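Tryptophane-5-halogenase (Microbispora sp. ATCC PTA-5024, PDB 5UAO) probably catalyses the flavin-dependent chlorination of tryptophan at the 5-position in a lanthipeptide, during biosynthesis of the antibiotic NAI-107. Local coordinates at residues G531-V534 with A535-G539. Residues are numbered along the deposited sequence; the frame is centred on the assembly and turned at random.
Sequences GERV and AVRAG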
loop_
_atom_site.group_PDB
_atom_site.type_symbol
_atom_site.label_atom_id
_atom_site.label_comp_id
_atom_site.label_asym_id
_atom_site.label_seq_id
_atom_site.Cartn_x
_atom_site.Cartn_y
_atom_site.Cartn_z
ATOM N N GLY A 531 -8.998 -19.179 -9.975
ATOM C CA GLY A 531 -8.160 -20.126 -10.656
ATOM C C GLY A 531 -6.703 -20.159 -10.202
ATOM O O GLY A 531 -6.192 -19.279 -9.504
ATOM N N GLU A 532 -6.068 -21.246 -10.608
ATOM C CA GLU A 532 -4.673 -21.573 -10.314
ATOM C C GLU A 532 -3.759 -20.389 -10.483
ATOM O O GLU A 532 -2.963 -20.071 -9.628
ATOM C CB GLU A 532 -4.246 -22.687 -11.276
ATOM C CG GLU A 532 -3.366 -23.736 -10.647
ATOM C CD GLU A 532 -2.680 -24.593 -11.686
ATOM O OE1 GLU A 532 -3.326 -24.916 -12.719
ATOM O OE2 GLU A 532 -1.491 -24.923 -11.461
ATOM N N ARG A 533 -3.944 -19.692 -11.585
ATOM C CA ARG A 533 -3.049 -18.624 -12.003
ATOM C C ARG A 533 -3.188 -17.420 -11.058
ATOM O O ARG A 533 -2.192 -16.882 -10.549
ATOM C CB ARG A 533 -3.430 -18.232 -13.445
ATOM C CG ARG A 533 -2.319 -17.641 -14.304
ATOM C CD ARG A 533 -2.838 -17.143 -15.669
ATOM N NE ARG A 533 -4.137 -16.457 -15.593
ATOM C CZ ARG A 533 -4.366 -15.332 -14.902
ATOM N NH1 ARG A 533 -3.393 -14.742 -14.203
ATOM N NH2 ARG A 533 -5.580 -14.790 -14.887
ATOM N N VAL A 534 -4.428 -17.010 -10.761
ATOM C CA VAL A 534 -4.639 -16.014 -9.698
ATOM C C VAL A 534 -4.090 -16.519 -8.344
ATOM O O VAL A 534 -3.480 -15.753 -7.618
ATOM C CB VAL A 534 -6.145 -15.616 -9.549
ATOM C CG1 VAL A 534 -6.343 -14.798 -8.295
ATOM C CG2 VAL A 534 -6.645 -14.838 -10.769
ATOM N N ALA A 535 -4.291 -17.796 -8.022
ATOM C CA ALA A 535 -3.788 -18.376 -6.772
ATOM C C ALA A 535 -2.255 -18.274 -6.690
ATOM O O ALA A 535 -1.722 -17.826 -5.666
ATOM C CB ALA A 535 -4.224 -19.835 -6.589
ATOM N N VAL A 536 -1.568 -18.685 -7.757
ATOM C CA VAL A 536 -0.101 -18.551 -7.806
ATOM C C VAL A 536 0.323 -17.117 -7.506
ATOM O O VAL A 536 1.174 -16.896 -6.666
ATOM C CB VAL A 536 0.457 -18.937 -9.157
ATOM C CG1 VAL A 536 1.910 -18.465 -9.254
ATOM C CG2 VAL A 536 0.314 -20.447 -9.393
ATOM N N ARG A 537 -0.298 -16.145 -8.163
ATOM C CA ARG A 537 -0.024 -14.750 -7.883
ATOM C C ARG A 537 -0.327 -14.262 -6.489
ATOM O O ARG A 537 0.422 -13.478 -5.941
ATOM C CB ARG A 537 -0.803 -13.851 -8.795
ATOM C CG ARG A 537 -0.454 -13.981 -10.261
ATOM C CD ARG A 537 -0.867 -12.727 -11.022
ATOM N NE ARG A 537 -1.982 -12.016 -10.379
ATOM C CZ ARG A 537 -2.966 -11.400 -11.030
ATOM N NH1 ARG A 537 -3.009 -11.365 -12.363
ATOM N NH2 ARG A 537 -3.918 -10.803 -10.327
ATOM N N ALA A 538 -1.426 -14.691 -5.890
ATOM C CA ALA A 538 -1.744 -14.238 -4.542
ATOM C C ALA A 538 -0.863 -14.937 -3.477
ATOM O O ALA A 538 -0.999 -14.695 -2.287
ATOM C CB ALA A 538 -3.220 -14.462 -4.261
ATOM N N GLY A 539 0.031 -15.813 -3.928
ATOM C CA GLY A 539 0.727 -16.739 -3.050
ATOM C C GLY A 539 -0.200 -17.816 -2.541
ATOM O O GLY A 539 0.263 -18.662 -1.824
#
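A535 N bonds to G531 O at 2.8 Å, the first of four successive i to i+4 backbone hydrogen bonds in a short alpha helix. V536 N to E532 O follows at 2.7 Å, and R537 N to R533 O is longer at 3.1 Å. A538 N to V534 O is the least straight of the four, with 153° at the hydrogen. G531 sits at the N-cap position, and its carbonyl accepts the first bond. G539 N also bonds back to V536 O at 3.2 Å, an i to i+3 bond. G539 has positive phi, and the modelled chain stops here.

Aliphatic groups pack against the same carbonyls. The A535 methyl lies 3.3 Å from E532 O. V536 CG2 also touches E532 O; with CG1 anti to the backbone N (chi1 167°), CG2 falls beside that N and faces the preceding turn. R537 brings its CB close to V534 O and its CG close to R533 O. The A538 methyl lies near V534 O.

The two arginines, one turn apart, run side by side and point the same way. NH1 of R533 and NH1 of R537 are 3.9 Å apart. R537 NH1 comes to the edge of the R533 guanidinium, in its plane, and the two planes are turned 54° from each other. These like charges are not bonded to each other, and their closeness is probably eased by the exposed setting. R533 NH2 is held by a hydrogen bond to S526 O, in the loop between helices 517-524 and 532-538.

Helix 532-538 is the last helix of the chain and lies at the surface. It packs against helix 76-85, with V534 on M80 and A535 on H84.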